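Local structure of superoxide dismutase [Cu-Zn] (Bacteroidetes bacterium GWA2_30_7, 7B4O) at residues I25-V37 and H102-G114. The protein probably catalyses the dismutation of superoxide to dioxygen and hydrogen peroxide, as a member of the copper-zinc superoxide dismutase family, here with zinc at its metal sites. Residues are numbered along the deposited sequence; the frame is centred on the assembly and turned at random.
Sequences ITFTKSDDGVKVV and HLEYIDKMIVFEG. With ZN (zinc ion), chain G.
Ile110 lays its CG1–CD1 arm at about a right angle across Val34, Val36 and Phe27, with CD1 3.7 Å from Val36 CG2 and equally near Phe27 CD2. Ile110 CG1 stands between its own backbone N and carbonyl carbon (chi1 63°), which sends CG1 and CD1 toward Val34 and Val36. Beside it Phe112 brings its ring against the hairpin strand, CZ lying 3.7 Å from Phe27 CB. Ile110 is placed by Asp107: carboxylate OD1 accepts Met109 N (2.8 Å), an Asx turn, and from the opposite face of its plane Ile110 N, completing an Asx motif, while OD2 takes the Tyr105 hydroxyl on its anti lone pair and pairs with Arg85. Replacing Asp107 by alanine removes the carboxylate, which would probably leave both amides and the Tyr105 hydroxyl without their acceptor and Arg85 without its mate, freeing the turn to shift. Strand 33-37 meets 102-107 antiparallel, Val36 N to Tyr105 O (2.8 Å) being one of four backbone bonds. On the other face, Glu104 OE2 binds a zinc separate from the two sharing His69, alongside His102 NE2, His102 ND1 being held by Asp39; OE1 forms a long salt bridge with Lys35 NZ (3.5 Å). Within the family's Greek-key beta-barrel, strand 101-107 flanks the 22-30/33-41 hairpin, while Ile110 reaches Ile52 of strand 46-53 and Phe112 touches Ala9 of strand 8-15.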
loop_
_atom_site.group_PDB
_atom_site.type_symbol
_atom_site.label_atom_id
_atom_site.label_comp_id
_atom_site.label_asym_id
_atom_site.label_seq_id
_atom_site.Cartn_x
_atom_site.Cartn_y
_atom_site.Cartn_z
ATOM N N ILE A 25 -10.311 -0.089 4.001
ATOM C CA ILE A 25 -10.981 -1.194 3.276
ATOM C C ILE A 25 -10.286 -2.490 3.685
ATOM O O ILE A 25 -9.055 -2.526 3.670
ATOM C CB ILE A 25 -10.929 -0.964 1.757
ATOM C CG1 ILE A 25 -11.498 0.405 1.383
ATOM C CG2 ILE A 25 -11.638 -2.099 1.031
ATOM C CD1 ILE A 25 -10.809 1.031 0.224
ATOM N N THR A 26 -11.062 -3.492 4.062
ATOM C CA THR A 26 -10.527 -4.835 4.361
ATOM C C THR A 26 -11.138 -5.841 3.396
ATOM O O THR A 26 -12.302 -5.688 2.982
ATOM C CB THR A 26 -10.747 -5.236 5.818
ATOM O OG1 THR A 26 -12.145 -5.407 6.023
ATOM C CG2 THR A 26 -10.156 -4.226 6.773
ATOM N N PHE A 27 -10.337 -6.847 3.088
ATOM C CA PHE A 27 -10.705 -7.990 2.233
ATOM C C PHE A 27 -10.433 -9.235 3.064
ATOM O O PHE A 27 -9.274 -9.428 3.435
ATOM C CB PHE A 27 -9.875 -7.980 0.950
ATOM C CG PHE A 27 -9.941 -6.701 0.158
ATOM C CD1 PHE A 27 -9.085 -5.644 0.424
ATOM C CD2 PHE A 27 -10.832 -6.576 -0.896
ATOM C CE1 PHE A 27 -9.158 -4.476 -0.317
ATOM C CE2 PHE A 27 -10.875 -5.422 -1.658
ATOM C CZ PHE A 27 -10.036 -4.374 -1.376
ATOM N N THR A 28 -11.451 -10.045 3.335
ATOM C CA THR A 28 -11.297 -11.243 4.196
ATOM C C THR A 28 -11.817 -12.461 3.428
ATOM O O THR A 28 -12.960 -12.405 2.944
ATOM C CB THR A 28 -11.990 -11.027 5.544
ATOM O OG1 THR A 28 -11.487 -9.807 6.100
ATOM C CG2 THR A 28 -11.745 -12.170 6.503
ATOM N N LYS A 29 -10.999 -13.507 3.326
ATOM C CA LYS A 29 -11.436 -14.783 2.717
ATOM C C LYS A 29 -12.639 -15.275 3.519
ATOM O O LYS A 29 -12.558 -15.263 4.750
ATOM C CB LYS A 29 -10.295 -15.803 2.686
ATOM C CG LYS A 29 -10.525 -16.991 1.761
ATOM C CD LYS A 29 -10.441 -16.643 0.287
ATOM C CE LYS A 29 -10.982 -17.729 -0.620
ATOM N NZ LYS A 29 -12.463 -17.808 -0.573
ATOM N N SER A 30 -13.723 -15.639 2.829
ATOM C CA SER A 30 -14.926 -16.296 3.403
ATOM C C SER A 30 -15.173 -17.598 2.640
ATOM O O SER A 30 -14.509 -17.816 1.606
ATOM C CB SER A 30 -16.127 -15.387 3.361
ATOM O OG SER A 30 -16.539 -15.165 2.022
ATOM N N ASP A 31 -16.106 -18.419 3.130
ATOM C CA ASP A 31 -16.503 -19.697 2.479
ATOM C C ASP A 31 -16.944 -19.408 1.040
ATOM O O ASP A 31 -16.603 -20.200 0.150
ATOM C CB ASP A 31 -17.592 -20.443 3.252
ATOM C CG ASP A 31 -18.690 -19.582 3.855
ATOM O OD1 ASP A 31 -18.984 -18.501 3.298
ATOM O OD2 ASP A 31 -19.241 -20.005 4.885
ATOM N N ASP A 32 -17.660 -18.302 0.835
ATOM C CA ASP A 32 -18.389 -17.968 -0.417
ATOM C C ASP A 32 -17.581 -17.007 -1.302
ATOM O O ASP A 32 -18.111 -16.635 -2.364
ATOM C CB ASP A 32 -19.793 -17.424 -0.133
ATOM C CG ASP A 32 -19.893 -16.338 0.926
ATOM O OD1 ASP A 32 -18.843 -15.942 1.465
ATOM O OD2 ASP A 32 -21.031 -15.904 1.206
ATOM N N GLY A 33 -16.370 -16.608 -0.901
ATOM C CA GLY A 33 -15.514 -15.711 -1.705
ATOM C C GLY A 33 -14.664 -14.807 -0.831
ATOM O O GLY A 33 -14.048 -15.299 0.113
ATOM N N VAL A 34 -14.631 -13.517 -1.143
ATOM C CA VAL A 34 -13.875 -12.509 -0.346
ATOM C C VAL A 34 -14.856 -11.432 0.118
ATOM O O VAL A 34 -15.521 -10.819 -0.722
ATOM C CB VAL A 34 -12.683 -11.926 -1.122
ATOM C CG1 VAL A 34 -12.085 -10.707 -0.413
ATOM C CG2 VAL A 34 -11.631 -12.993 -1.367
ATOM N N LYS A 35 -14.945 -11.245 1.428
ATOM C CA LYS A 35 -15.779 -10.185 2.029
ATOM C C LYS A 35 -15.026 -8.859 1.925
ATOM O O LYS A 35 -13.922 -8.728 2.515
ATOM C CB LYS A 35 -16.125 -10.513 3.482
ATOM C CG LYS A 35 -17.034 -9.496 4.154
ATOM C CD LYS A 35 -17.269 -9.827 5.604
ATOM C CE LYS A 35 -18.188 -8.858 6.302
ATOM N NZ LYS A 35 -18.507 -9.332 7.666
ATOM N N VAL A 36 -15.616 -7.918 1.208
ATOM C CA VAL A 36 -15.093 -6.531 1.066
ATOM C C VAL A 36 -15.848 -5.672 2.068
ATOM O O VAL A 36 -17.085 -5.685 2.031
ATOM C CB VAL A 36 -15.277 -6.008 -0.368
ATOM C CG1 VAL A 36 -14.725 -4.602 -0.529
ATOM C CG2 VAL A 36 -14.648 -6.975 -1.360
ATOM N N VAL A 37 -15.119 -5.007 2.958
ATOM C CA VAL A 37 -15.712 -4.065 3.942
ATOM C C VAL A 37 -14.980 -2.736 3.816
ATOM O O VAL A 37 -13.765 -2.698 4.049
ATOM C CB VAL A 37 -15.640 -4.590 5.386
ATOM C CG1 VAL A 37 -16.233 -3.569 6.352
ATOM C CG2 VAL A 37 -16.336 -5.923 5.525
ATOM N N HIS A 102 -20.192 3.380 3.980
ATOM C CA HIS A 102 -20.013 1.970 4.381
ATOM C C HIS A 102 -20.406 1.090 3.202
ATOM O O HIS A 102 -21.474 1.319 2.596
ATOM C CB HIS A 102 -20.815 1.665 5.645
ATOM C CG HIS A 102 -20.756 0.243 6.070
ATOM N ND1 HIS A 102 -19.640 -0.323 6.678
ATOM C CD2 HIS A 102 -21.677 -0.735 5.995
ATOM C CE1 HIS A 102 -19.899 -1.589 6.950
ATOM N NE2 HIS A 102 -21.136 -1.854 6.550
ATOM N N LEU A 103 -19.586 0.097 2.914
ATOM C CA LEU A 103 -19.919 -0.934 1.901
ATOM C C LEU A 103 -19.467 -2.285 2.431
ATOM O O LEU A 103 -18.376 -2.368 3.006
ATOM C CB LEU A 103 -19.229 -0.602 0.576
ATOM C CG LEU A 103 -19.377 -1.649 -0.529
ATOM C CD1 LEU A 103 -20.834 -1.834 -0.923
ATOM C CD2 LEU A 103 -18.532 -1.285 -1.730
ATOM N N GLU A 104 -20.323 -3.286 2.264
ATOM C CA GLU A 104 -20.015 -4.698 2.569
ATOM C C GLU A 104 -20.632 -5.547 1.466
ATOM O O GLU A 104 -21.831 -5.421 1.225
ATOM C CB GLU A 104 -20.601 -5.026 3.939
ATOM C CG GLU A 104 -20.218 -6.347 4.515
ATOM C CD GLU A 104 -20.854 -6.508 5.888
ATOM O OE1 GLU A 104 -21.188 -7.657 6.205
ATOM O OE2 GLU A 104 -21.047 -5.470 6.622
ATOM N N TYR A 105 -19.837 -6.387 0.823
ATOM C CA TYR A 105 -20.385 -7.381 -0.132
ATOM C C TYR A 105 -19.350 -8.491 -0.295
ATOM O O TYR A 105 -18.176 -8.321 0.090
ATOM C CB TYR A 105 -20.790 -6.734 -1.461
ATOM C CG TYR A 105 -19.664 -6.567 -2.442
ATOM C CD1 TYR A 105 -18.755 -5.532 -2.327
ATOM C CD2 TYR A 105 -19.488 -7.474 -3.475
ATOM C CE1 TYR A 105 -17.706 -5.397 -3.219
ATOM C CE2 TYR A 105 -18.452 -7.347 -4.382
ATOM C CZ TYR A 105 -17.558 -6.303 -4.254
ATOM O OH TYR A 105 -16.524 -6.158 -5.124
ATOM N N ILE A 106 -19.810 -9.603 -0.855
ATOM C CA ILE A 106 -18.979 -10.801 -1.130
ATOM C C ILE A 106 -18.610 -10.790 -2.612
ATOM O O ILE A 106 -19.522 -10.883 -3.471
ATOM C CB ILE A 106 -19.733 -12.084 -0.747
ATOM C CG1 ILE A 106 -20.183 -12.073 0.716
ATOM C CG2 ILE A 106 -18.881 -13.291 -1.081
ATOM C CD1 ILE A 106 -19.063 -11.871 1.710
ATOM N N ASP A 107 -17.318 -10.697 -2.885
ATOM C CA ASP A 107 -16.756 -10.728 -4.250
ATOM C C ASP A 107 -16.240 -12.139 -4.520
ATOM O O ASP A 107 -15.510 -12.682 -3.698
ATOM C CB ASP A 107 -15.679 -9.659 -4.404
ATOM C CG ASP A 107 -15.315 -9.447 -5.855
ATOM O OD1 ASP A 107 -14.651 -10.330 -6.426
ATOM O OD2 ASP A 107 -15.692 -8.417 -6.393
ATOM N N LYS A 108 -16.628 -12.720 -5.656
ATOM C CA LYS A 108 -16.290 -14.121 -6.015
ATOM C C LYS A 108 -15.102 -14.161 -6.982
ATOM O O LYS A 108 -14.729 -15.267 -7.389
ATOM C CB LYS A 108 -17.530 -14.795 -6.602
ATOM C CG LYS A 108 -18.664 -14.962 -5.602
ATOM C CD LYS A 108 -19.683 -16.011 -6.001
ATOM C CE LYS A 108 -20.527 -16.484 -4.838
ATOM N NZ LYS A 108 -19.863 -17.570 -4.075
ATOM N N MET A 109 -14.511 -13.018 -7.327
ATOM C CA MET A 109 -13.432 -12.938 -8.346
ATOM C C MET A 109 -12.084 -12.554 -7.722
ATOM O O MET A 109 -11.053 -13.018 -8.220
ATOM C CB MET A 109 -13.797 -11.928 -9.438
ATOM C CG MET A 109 -15.022 -12.328 -10.222
ATOM S SD MET A 109 -14.994 -11.619 -11.864
ATOM C CE MET A 109 -16.421 -12.408 -12.621
ATOM N N ILE A 110 -12.067 -11.715 -6.686
ATOM C CA ILE A 110 -10.774 -11.207 -6.146
ATOM C C ILE A 110 -10.100 -12.311 -5.311
ATOM O O ILE A 110 -10.794 -13.044 -4.571
ATOM C CB ILE A 110 -10.955 -9.865 -5.406
ATOM C CG1 ILE A 110 -11.861 -9.963 -4.182
ATOM C CG2 ILE A 110 -11.446 -8.794 -6.374
ATOM C CD1 ILE A 110 -12.227 -8.598 -3.627
ATOM N N VAL A 111 -8.784 -12.446 -5.467
ATOM C CA VAL A 111 -7.945 -13.431 -4.717
ATOM C C VAL A 111 -6.677 -12.732 -4.221
ATOM O O VAL A 111 -6.427 -11.581 -4.639
ATOM C CB VAL A 111 -7.610 -14.663 -5.577
ATOM C CG1 VAL A 111 -8.866 -15.424 -5.984
ATOM C CG2 VAL A 111 -6.806 -14.290 -6.805
ATOM N N PHE A 112 -5.903 -13.409 -3.370
ATOM C CA PHE A 112 -4.690 -12.853 -2.718
ATOM C C PHE A 112 -3.415 -13.537 -3.217
ATOM O O PHE A 112 -2.341 -13.255 -2.658
ATOM C CB PHE A 112 -4.784 -12.989 -1.198
ATOM C CG PHE A 112 -6.022 -12.382 -0.582
ATOM C CD1 PHE A 112 -6.479 -11.131 -0.969
ATOM C CD2 PHE A 112 -6.730 -13.061 0.394
ATOM C CE1 PHE A 112 -7.624 -10.590 -0.405
ATOM C CE2 PHE A 112 -7.868 -12.508 0.961
ATOM C CZ PHE A 112 -8.318 -11.277 0.563
ATOM N N GLU A 113 -3.506 -14.411 -4.219
ATOM C CA GLU A 113 -2.314 -15.132 -4.745
ATOM C C GLU A 113 -2.478 -15.329 -6.252
ATOM O O GLU A 113 -3.625 -15.305 -6.711
ATOM C CB GLU A 113 -2.102 -16.449 -3.997
ATOM C CG GLU A 113 -3.273 -17.404 -4.079
ATOM C CD GLU A 113 -2.953 -18.808 -3.586
ATOM O OE1 GLU A 113 -3.439 -19.787 -4.201
ATOM O OE2 GLU A 113 -2.199 -18.921 -2.598
ATOM N N GLY A 114 -1.359 -15.481 -6.967
ATOM C CA GLY A 114 -1.324 -15.746 -8.414
ATOM C C GLY A 114 -1.579 -14.495 -9.237
ATOM O O GLY A 114 -1.495 -13.383 -8.675
HETATM ZN ZN ZN G . -22.127 -3.552 6.937
#